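Local atomic coordinates of putative tetR family transcription regulator (Shewanella loihica, PDB entry 3PPB), a protein that probably binds DNA through an N-terminal helix-turn-helix domain and regulates transcription as a member of the TetR family. Residues A[114-117]-A[118-122]; A[34-38]-A[39-43]; A[130-133]-A[134-138]. All coordinates share one frame; numbering follows the deposited sequence.

Interaction 1 (A[114-117]-A[118-122]); sequences PTVE and QSVRD. With EDO (1,2-ethanediol), chain I; EDO (1,2-ethanediol), chain E.
E117 and R121 are joined at the start of helix 118-128 by the first full helical bond, from R121 N to E117 O (3.1 Å, 162°). E117 is the N-cap of this helix, and its carbonyl also draws a weak bond from V120 N. One residue earlier, V116 O receives a weak bond from R121 NE (3.4 Å), the carbonyl oxygen lying at the edge of the guanidinium and in its plane. R121 can reach back because its CG stands anti to its carbonyl carbon (chi1 -72°), where CG lies 3.9 Å from V116 CB, and the chain then bends at chi3. Its guanidinium continues across the dimer interface, with a long, weak ion pair to D170 of the second subunit. A methionine in its place would probably leave both V116 O and that aspartate without their cationic partner. On the apolar side V116 and V120 cross at about a right angle, CG1 to CG1 at 3.8 Å, and V120 also rests on F61 and L62 of helix 53-74, so the helix start is seated on its neighbour. T115 OG1 shares a hydrogen bond with O2 of the chain E ethanediol, which probably came from the crystallisation liquor. A second such molecule, chain I, accepts E117 N at its O1 (2.9 Å, 164°).

Interaction 2 (A[34-38]-A[39-43]); sequences TIARE and AGVAT
V41 folds back over A36 where helix 32-39 ends in a Schellman motif. V41 N gives A36 O a nearly straight bond (2.9 Å, 176°), while G40 N bonds weakly to R37 O. G40 is the C-prime residue, and its positive phi (84°), which favours glycine, turns the chain out of the helix. From CB the V41 side chain splits. CG1 stands anti to the carbonyl carbon (chi1 -65°), which leaves CG2 between the backbone N and the carbonyl carbon. There CG2 meets A36 O at 3.6 Å and A36 CA at 3.8 Å, packing against the same carbonyl that V41 N binds. The A36 methyl touches the returning chain: its CB lies 3.3 Å from V41 O and 4.0 Å from T43 CG2. This is the turn of the predicted helix-turn-helix, leading to A42, the N-cap of helix 43-49, consistent with presenting that helix to DNA. Around the turn, V41 packs on I14 and A39 on T17 of helix 10-24, while I35 and A36 lean on L46 of helix 43-49.

Interaction 3 (A[130-133]-A[134-138]); sequences GFIA and ELIRQ
F131 and L135 meet one turn apart, the leucine methyl CD1 lying 4.0 Å from F131 CD2, at the ring edge and near its plane. The two side chains cross obliquely; F131 CG sits between the backbone N and the carbonyl carbon (chi1 73°), which brings the CD2 edge of the ring to the leucine. One face of the ring takes I132 CG1, 3.8 Å above the plane and offset toward the rim. I132 and I136 form the next apolar pair, CG2 to CD1. On another side of the helix, the R137 guanidinium, in one of its two modelled conformers, lays one face over A133, with NH2 3.7 Å from A133 CB. Its edge is then turned to E134, where NE makes a weak, salt-bridged bond to OE1 (3.4 Å). E134 OE2 uses its anti lone pair to accept Q138 NE2 (3.1 Å, 171°), the oxygen lying in the amide plane, so Q138 holds the carboxylate and R137 adds a weaker, less certain hold. F131-L135, I132-I136, A133-R137 and E134-Q138 follow the i to i+4 spacing of an alpha helix, E134-R137 i to i+3, here in helix 130-141 of the all-helical TetR-like fold. Backbone bonds set the former: L135 N to F131 O, I136 N to I132 O, and R137 N to A133 O (2.9 Å). Further out, F131 and L135 both lie against L89 of helix 82-99, and F131 also touches I72 of helix 53-74. I136 packs on I150 and M153 of helix 150-170, while the I132 side chain comes within about 3 Å of a bound tetraethylene glycol.

Along the chain the order is interaction 2, interaction 1, interaction 3. Interaction 2 lies in the predicted helix-turn-helix, and its centre is about 41 Å from that of interaction 3, on the opposite side of the chain's centre. Interaction 1 is about 26 Å from interaction 2 and about 21 Å from interaction 3, centre to centre. None of the three touches another, although the nearest atoms of 1 and 3 are about 7 Å apart, on consecutive helices 118-128 and 130-141. Both also pack on helix 53-74. Only interaction 1 meets the second subunit, so this contact and the turn of the predicted helix-turn-helix lie in separate regions of this all-helical chain.

Interaction 1 (A[114-117]-A[118-122])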
ATOM      1  N   PRO A 114      -4.706  -7.477  -2.995  1.00 47.78           N
ATOM      2  CA  PRO A 114      -5.342  -8.802  -3.078  1.00 49.54           C
ATOM      3  C   PRO A 114      -5.167  -9.488  -4.444  1.00 56.05           C
ATOM      4  O   PRO A 114      -5.612 -10.626  -4.592  1.00 58.87           O
ATOM      5  CB  PRO A 114      -6.837  -8.499  -2.839  1.00 52.06           C
ATOM      6  CG  PRO A 114      -6.899  -7.091  -2.308  1.00 55.47           C
ATOM      7  CD  PRO A 114      -5.721  -6.403  -2.911  1.00 49.77           C
ATOM      8  N   THR A 115      -4.533  -8.819  -5.441  1.00 51.49           N
ATOM      9  CA  THR A 115      -4.367  -9.364  -6.801  1.00 51.86           C
ATOM     10  C   THR A 115      -3.429 -10.586  -6.813  1.00 53.56           C
ATOM     11  O   THR A 115      -3.760 -11.593  -7.453  1.00 54.87           O
ATOM     12  CB  THR A 115      -3.869  -8.274  -7.796  1.00 59.43           C
ATOM     13  OG1 THR A 115      -4.613  -7.072  -7.614  1.00 59.29           O
ATOM     14  CG2 THR A 115      -3.973  -8.707  -9.248  1.00 56.45           C
ATOM     15  N   VAL A 116      -2.267 -10.490  -6.141  1.00 45.54           N
ATOM     16  CA  VAL A 116      -1.292 -11.593  -6.130  1.00 44.88           C
ATOM     17  C   VAL A 116      -1.731 -12.631  -5.100  1.00 50.75           C
ATOM     18  O   VAL A 116      -2.139 -12.253  -3.999  1.00 50.25           O
ATOM     19  CB  VAL A 116       0.172 -11.114  -5.887  1.00 46.57           C
ATOM     20  CG1 VAL A 116       1.170 -12.264  -5.998  1.00 46.25           C
ATOM     21  CG2 VAL A 116       0.556  -9.993  -6.851  1.00 45.86           C
ATOM     22  N   GLU A 117      -1.637 -13.940  -5.463  1.00 48.26           N
ATOM     23  CA  GLU A 117      -1.924 -15.072  -4.580  1.00 48.61           C
ATOM     24  C   GLU A 117      -1.157 -14.918  -3.281  1.00 52.20           C
ATOM     25  O   GLU A 117       0.025 -14.549  -3.327  1.00 51.42           O
ATOM     26  CB  GLU A 117      -1.518 -16.395  -5.247  1.00 51.38           C
ATOM     27  CG  GLU A 117      -2.634 -17.089  -6.005  1.00 62.09           C
ATOM     28  CD  GLU A 117      -3.843 -17.527  -5.203  1.00 83.17           C
ATOM     29  OE1 GLU A 117      -3.698 -17.874  -4.008  1.00 82.29           O
ATOM     30  OE2 GLU A 117      -4.946 -17.539  -5.793  1.00 79.90           O
ATOM     31  N   GLN A 118      -1.829 -15.158  -2.122  1.00 48.20           N
ATOM     32  CA  GLN A 118      -1.213 -15.031  -0.794  1.00 46.79           C
ATOM     33  C   GLN A 118       0.049 -15.890  -0.678  1.00 51.16           C
ATOM     34  O   GLN A 118       1.038 -15.422  -0.106  1.00 51.14           O
ATOM     35  CB  GLN A 118      -2.201 -15.385   0.329  1.00 48.16           C
ATOM     36  CG  GLN A 118      -1.827 -14.762   1.680  1.00 52.01           C
ATOM     37  CD  GLN A 118      -2.870 -14.985   2.751  1.00 73.38           C
ATOM     38  OE1 GLN A 118      -4.080 -14.800   2.537  1.00 69.48           O
ATOM     39  NE2 GLN A 118      -2.416 -15.353   3.945  1.00 65.51           N
ATOM     40  N   SER A 119       0.029 -17.106  -1.257  1.00 47.63           N
ATOM     41  CA  SER A 119       1.164 -18.033  -1.232  1.00 48.15           C
ATOM     42  C   SER A 119       2.399 -17.438  -1.938  1.00 49.93           C
ATOM     43  O   SER A 119       3.516 -17.609  -1.439  1.00 51.29           O
ATOM     44  CB  SER A 119       0.783 -19.376  -1.854  1.00 52.23           C
ATOM     45  OG  SER A 119       0.325 -19.245  -3.188  1.00 65.03           O
ATOM     46  N   VAL A 120       2.195 -16.714  -3.057  1.00 43.08           N
ATOM     47  CA  VAL A 120       3.278 -16.067  -3.816  1.00 41.91           C
ATOM     48  C   VAL A 120       3.803 -14.851  -3.026  1.00 41.55           C
ATOM     49  O   VAL A 120       5.014 -14.651  -2.976  1.00 41.15           O
ATOM     50  CB  VAL A 120       2.833 -15.705  -5.255  1.00 45.61           C
ATOM     51  CG1 VAL A 120       3.888 -14.885  -5.995  1.00 45.04           C
ATOM     52  CG2 VAL A 120       2.505 -16.968  -6.040  1.00 46.15           C
ATOM     53  N   ARG A 121       2.901 -14.081  -2.384  1.00 35.46           N
ATOM     54  CA  ARG A 121       3.281 -12.945  -1.546  1.00 35.61           C
ATOM     55  C   ARG A 121       4.109 -13.444  -0.351  1.00 42.17           C
ATOM     56  O   ARG A 121       5.059 -12.766   0.051  1.00 41.18           O
ATOM     57  CB  ARG A 121       2.051 -12.152  -1.072  1.00 36.32           C
ATOM     58  CG  ARG A 121       1.388 -11.324  -2.187  1.00 44.56           C
ATOM     59  CD  ARG A 121       0.392 -10.294  -1.677  1.00 46.90           C
ATOM     60  NE  ARG A 121      -0.851 -10.884  -1.158  1.00 60.26           N
ATOM     61  CZ  ARG A 121      -1.197 -10.911   0.131  1.00 69.49           C
ATOM     62  NH1 ARG A 121      -0.392 -10.394   1.056  1.00 58.44           N
ATOM     63  NH2 ARG A 121      -2.343 -11.463   0.506  1.00 44.92           N
ATOM     64  N   ASP A 122       3.787 -14.674   0.158  1.00 41.13           N
ATOM     65  CA  ASP A 122       4.498 -15.332   1.260  1.00 41.63           C
ATOM     66  C   ASP A 122       5.907 -15.732   0.836  1.00 43.52           C
ATOM     67  O   ASP A 122       6.835 -15.576   1.632  1.00 42.40           O
ATOM     68  CB  ASP A 122       3.722 -16.577   1.760  1.00 44.95           C
ATOM     69  CG  ASP A 122       2.462 -16.280   2.558  1.00 55.75           C
ATOM     70  OD1 ASP A 122       2.310 -15.127   3.035  1.00 54.39           O
ATOM     71  OD2 ASP A 122       1.638 -17.208   2.727  1.00 66.92           O
TER
HETATM   72  C1  EDO I 212      -1.891 -13.684  -9.143  1.00 54.47           C
HETATM   73  O1  EDO I 212      -1.317 -14.619  -8.225  1.00 56.31           O
HETATM   74  C2  EDO I 212      -3.143 -14.222  -9.823  1.00 53.19           C
HETATM   75  O2  EDO I 212      -3.886 -15.153  -9.023  1.00 60.18           O
HETATM   76  C1  EDO E 206      -8.513  -5.741  -9.221  1.00 59.88           C
HETATM   77  O1  EDO E 206      -7.340  -4.980  -9.515  1.00 63.15           O
HETATM   78  C2  EDO E 206      -8.258  -7.244  -9.342  1.00 59.24           C
HETATM   79  O2  EDO E 206      -7.423  -7.748  -8.290  1.00 65.14           O

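Interaction 2 (A[34-38]-A[39-43])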
ATOM      1  N   THR A  34      -2.351  -8.770 -26.411  1.00 45.24           N
ATOM      2  CA  THR A  34      -1.644  -7.490 -26.349  1.00 44.77           C
ATOM      3  C   THR A  34      -0.200  -7.715 -25.900  1.00 48.26           C
ATOM      4  O   THR A  34       0.697  -7.183 -26.540  1.00 50.65           O
ATOM      5  CB  THR A  34      -2.359  -6.512 -25.421  1.00 48.18           C
ATOM      6  OG1 THR A  34      -3.702  -6.340 -25.850  1.00 48.05           O
ATOM      7  CG2 THR A  34      -1.670  -5.159 -25.363  1.00 47.69           C
ATOM      8  N   ILE A  35       0.031  -8.525 -24.849  1.00 43.14           N
ATOM      9  CA  ILE A  35       1.381  -8.805 -24.331  1.00 41.82           C
ATOM     10  C   ILE A  35       2.236  -9.420 -25.429  1.00 48.60           C
ATOM     11  O   ILE A  35       3.329  -8.915 -25.688  1.00 48.87           O
ATOM     12  CB  ILE A  35       1.399  -9.709 -23.066  1.00 42.90           C
ATOM     13  CG1 ILE A  35       0.588  -9.085 -21.893  1.00 41.58           C
ATOM     14  CG2 ILE A  35       2.854 -10.014 -22.647  1.00 41.93           C
ATOM     15  CD1 ILE A  35       0.345 -10.040 -20.630  1.00 37.65           C
ATOM     16  N   ALA A  36       1.730 -10.503 -26.069  1.00 47.49           N
ATOM     17  CA  ALA A  36       2.421 -11.230 -27.135  1.00 49.65           C
ATOM     18  C   ALA A  36       2.800 -10.301 -28.281  1.00 56.79           C
ATOM     19  O   ALA A  36       3.975 -10.275 -28.661  1.00 59.11           O
ATOM     20  CB  ALA A  36       1.554 -12.373 -27.648  1.00 51.57           C
ATOM     21  N   ARG A  37       1.825  -9.509 -28.794  1.00 52.49           N
ATOM     22  CA  ARG A  37       2.019  -8.558 -29.891  1.00 52.84           C
ATOM     23  C   ARG A  37       3.081  -7.519 -29.553  1.00 57.09           C
ATOM     24  O   ARG A  37       4.039  -7.354 -30.321  1.00 57.04           O
ATOM     25  CB  ARG A  37       0.699  -7.851 -30.235  1.00 53.67           C
ATOM     26  CG  ARG A  37       0.786  -6.933 -31.467  1.00 61.83           C
ATOM     27  CD  ARG A  37      -0.528  -6.243 -31.795  1.00 65.87           C
ATOM     28  NE  ARG A  37      -1.009  -5.369 -30.718  1.00 64.99           N
ATOM     29  CZ  ARG A  37      -2.022  -5.671 -29.912  1.00 70.76           C
ATOM     30  NH1 ARG A  37      -2.660  -6.829 -30.040  1.00 57.57           N
ATOM     31  NH2 ARG A  37      -2.402  -4.821 -28.967  1.00 57.29           N
ATOM     32  N   GLU A  38       2.922  -6.832 -28.399  1.00 52.99           N
ATOM     33  CA  GLU A  38       3.864  -5.806 -27.973  1.00 53.06           C
ATOM     34  C   GLU A  38       5.270  -6.405 -27.761  1.00 56.56           C
ATOM     35  O   GLU A  38       6.249  -5.702 -27.992  1.00 57.14           O
ATOM     36  CB  GLU A  38       3.366  -5.086 -26.715  1.00 53.63           C
ATOM     37  CG  GLU A  38       2.098  -4.277 -26.908  1.00 68.41           C
ATOM     38  CD  GLU A  38       2.307  -2.903 -27.503  1.00 99.51           C
ATOM     39  OE1 GLU A  38       2.569  -2.816 -28.724  1.00 98.97           O
ATOM     40  OE2 GLU A  38       2.192  -1.912 -26.747  1.00 99.99           O
ATOM     41  N   ALA A  39       5.370  -7.696 -27.379  1.00 52.46           N
ATOM     42  CA  ALA A  39       6.659  -8.378 -27.168  1.00 51.95           C
ATOM     43  C   ALA A  39       7.254  -8.837 -28.501  1.00 57.27           C
ATOM     44  O   ALA A  39       8.474  -8.989 -28.615  1.00 55.82           O
ATOM     45  CB  ALA A  39       6.499  -9.572 -26.219  1.00 51.52           C
ATOM     46  N   GLY A  40       6.385  -9.033 -29.492  1.00 55.94           N
ATOM     47  CA  GLY A  40       6.772  -9.494 -30.816  1.00 58.10           C
ATOM     48  C   GLY A  40       6.898 -11.002 -30.859  1.00 63.94           C
ATOM     49  O   GLY A  40       7.818 -11.527 -31.491  1.00 63.91           O
ATOM     50  N   VAL A  41       5.996 -11.708 -30.133  1.00 61.13           N
ATOM     51  CA  VAL A  41       5.937 -13.175 -30.087  1.00 62.42           C
ATOM     52  C   VAL A  41       4.524 -13.652 -30.435  1.00 68.06           C
ATOM     53  O   VAL A  41       3.555 -12.914 -30.245  1.00 66.62           O
ATOM     54  CB  VAL A  41       6.413 -13.810 -28.744  1.00 65.80           C
ATOM     55  CG1 VAL A  41       7.897 -13.556 -28.500  1.00 65.99           C
ATOM     56  CG2 VAL A  41       5.555 -13.365 -27.557  1.00 63.63           C
ATOM     57  N   ALA A  42       4.415 -14.897 -30.936  1.00 67.28           N
ATOM     58  CA  ALA A  42       3.130 -15.524 -31.226  1.00 67.60           C
ATOM     59  C   ALA A  42       2.480 -15.884 -29.895  1.00 69.25           C
ATOM     60  O   ALA A  42       3.202 -16.208 -28.945  1.00 67.63           O
ATOM     61  CB  ALA A  42       3.330 -16.766 -32.082  1.00 70.11           C
ATOM     62  N   THR A  43       1.133 -15.826 -29.813  1.00 65.02           N
ATOM     63  CA  THR A  43       0.395 -16.147 -28.577  1.00 63.39           C
ATOM     64  C   THR A  43       0.787 -17.537 -28.049  1.00 65.60           C
ATOM     65  O   THR A  43       0.876 -17.716 -26.835  1.00 64.43           O
ATOM     66  CB  THR A  43      -1.120 -16.023 -28.776  1.00 68.76           C
ATOM     67  OG1 THR A  43      -1.491 -16.666 -29.991  1.00 73.95           O
ATOM     68  CG2 THR A  43      -1.580 -14.578 -28.811  1.00 62.89           C
TER

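Interaction 3 (A[130-133]-A[134-138])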
ATOM      1  N   GLY A 130      13.503 -12.932   3.361  1.00 39.20           N
ATOM      2  CA  GLY A 130      13.670 -13.638   4.627  1.00 38.61           C
ATOM      3  C   GLY A 130      14.687 -12.993   5.558  1.00 41.80           C
ATOM      4  O   GLY A 130      14.567 -13.085   6.790  1.00 40.66           O
ATOM      5  N   PHE A 131      15.707 -12.318   4.975  1.00 38.01           N
ATOM      6  CA  PHE A 131      16.767 -11.664   5.749  1.00 38.00           C
ATOM      7  C   PHE A 131      16.201 -10.531   6.622  1.00 40.48           C
ATOM      8  O   PHE A 131      16.834 -10.184   7.620  1.00 40.33           O
ATOM      9  CB  PHE A 131      17.894 -11.131   4.837  1.00 40.14           C
ATOM     10  CG  PHE A 131      17.545  -9.908   4.017  1.00 41.54           C
ATOM     11  CD1 PHE A 131      16.983 -10.036   2.753  1.00 44.91           C
ATOM     12  CD2 PHE A 131      17.763  -8.629   4.519  1.00 43.97           C
ATOM     13  CE1 PHE A 131      16.639  -8.908   2.008  1.00 46.13           C
ATOM     14  CE2 PHE A 131      17.407  -7.498   3.780  1.00 46.67           C
ATOM     15  CZ  PHE A 131      16.852  -7.645   2.528  1.00 44.99           C
ATOM     16  N   ILE A 132      15.041  -9.941   6.229  1.00 34.97           N
ATOM     17  CA  ILE A 132      14.431  -8.829   6.978  1.00 33.13           C
ATOM     18  C   ILE A 132      14.003  -9.319   8.355  1.00 34.77           C
ATOM     19  O   ILE A 132      14.358  -8.673   9.346  1.00 33.84           O
ATOM     20  CB  ILE A 132      13.272  -8.125   6.225  1.00 35.08           C
ATOM     21  CG1 ILE A 132      13.815  -7.375   4.983  1.00 36.23           C
ATOM     22  CG2 ILE A 132      12.529  -7.150   7.156  1.00 32.24           C
ATOM     23  CD1 ILE A 132      12.709  -6.782   4.037  1.00 45.47           C
ATOM     24  N   ALA A 133      13.280 -10.449   8.428  1.00 30.25           N
ATOM     25  CA  ALA A 133      12.863 -11.038   9.705  1.00 31.27           C
ATOM     26  C   ALA A 133      14.098 -11.440  10.542  1.00 36.50           C
ATOM     27  O   ALA A 133      14.051 -11.329  11.757  1.00 36.01           O
ATOM     28  CB  ALA A 133      11.969 -12.256   9.467  1.00 32.34           C
ATOM     29  N   GLU A 134      15.204 -11.875   9.887  1.00 33.09           N
ATOM     30  CA  GLU A 134      16.413 -12.250  10.612  1.00 34.70           C
ATOM     31  C   GLU A 134      17.048 -11.018  11.274  1.00 38.79           C
ATOM     32  O   GLU A 134      17.475 -11.100  12.429  1.00 38.46           O
ATOM     33  CB  GLU A 134      17.409 -12.980   9.710  1.00 37.05           C
ATOM     34  CG  GLU A 134      18.666 -13.489  10.425  1.00 56.37           C
ATOM     35  CD  GLU A 134      18.510 -14.231  11.746  1.00 88.21           C
ATOM     36  OE1 GLU A 134      17.552 -15.030  11.889  1.00 83.31           O
ATOM     37  OE2 GLU A 134      19.375 -14.033  12.632  1.00 85.78           O
ATOM     38  N   LEU A 135      17.047  -9.871  10.574  1.00 34.07           N
ATOM     39  CA  LEU A 135      17.569  -8.629  11.148  1.00 32.97           C
ATOM     40  C   LEU A 135      16.697  -8.148  12.301  1.00 32.89           C
ATOM     41  O   LEU A 135      17.241  -7.685  13.308  1.00 29.64           O
ATOM     42  CB  LEU A 135      17.717  -7.537  10.096  1.00 33.22           C
ATOM     43  CG  LEU A 135      18.869  -7.770   9.104  1.00 41.06           C
ATOM     44  CD1 LEU A 135      18.770  -6.807   7.957  1.00 40.25           C
ATOM     45  CD2 LEU A 135      20.236  -7.667   9.790  1.00 45.18           C
ATOM     46  N   ILE A 136      15.356  -8.292  12.189  1.00 29.42           N
ATOM     47  CA  ILE A 136      14.446  -7.925  13.284  1.00 29.76           C
ATOM     48  C   ILE A 136      14.752  -8.817  14.511  1.00 35.00           C
ATOM     49  O   ILE A 136      14.878  -8.276  15.616  1.00 35.08           O
ATOM     50  CB  ILE A 136      12.947  -7.979  12.884  1.00 32.31           C
ATOM     51  CG1 ILE A 136      12.641  -7.013  11.713  1.00 31.83           C
ATOM     52  CG2 ILE A 136      12.048  -7.709  14.098  1.00 31.49           C
ATOM     53  CD1 ILE A 136      11.293  -7.319  10.978  1.00 37.12           C
ATOM     54  N   ARG A 137      14.898 -10.158  14.311  1.00 32.65           N
ATOM     55  CA  ARG A 137      15.222 -11.115  15.382  0.50 33.44           C
ATOM     56  C   ARG A 137      16.528 -10.719  16.071  1.00 38.37           C
ATOM     57  O   ARG A 137      16.614 -10.758  17.303  1.00 38.58           O
ATOM     58  CB  ARG A 137      15.317 -12.552  14.840  0.50 34.50           C
ATOM     59  CG  ARG A 137      13.969 -13.208  14.595  0.50 43.66           C
ATOM     60  CD  ARG A 137      14.107 -14.689  14.283  0.50 52.90           C
ATOM     61  NE  ARG A 137      14.241 -14.947  12.848  0.50 57.78           N
ATOM     62  CZ  ARG A 137      13.225 -15.216  12.032  0.50 68.44           C
ATOM     63  NH1 ARG A 137      11.983 -15.276  12.501  0.50 55.97           N
ATOM     64  NH2 ARG A 137      13.442 -15.431  10.742  0.50 50.88           N
ATOM     65  N   GLN A 138      17.540 -10.296  15.284  1.00 34.70           N
ATOM     66  CA  GLN A 138      18.831  -9.856  15.834  1.00 35.26           C
ATOM     67  C   GLN A 138      18.677  -8.571  16.659  1.00 38.56           C
ATOM     68  O   GLN A 138      19.245  -8.468  17.740  1.00 40.13           O
ATOM     69  CB  GLN A 138      19.856  -9.660  14.731  1.00 37.05           C
ATOM     70  CG  GLN A 138      20.421 -10.968  14.190  1.00 51.66           C
ATOM     71  CD  GLN A 138      21.346 -10.747  13.025  1.00 68.81           C
ATOM     72  OE1 GLN A 138      22.094  -9.768  12.968  1.00 63.88           O
ATOM     73  NE2 GLN A 138      21.331 -11.671  12.080  1.00 62.10           N
TER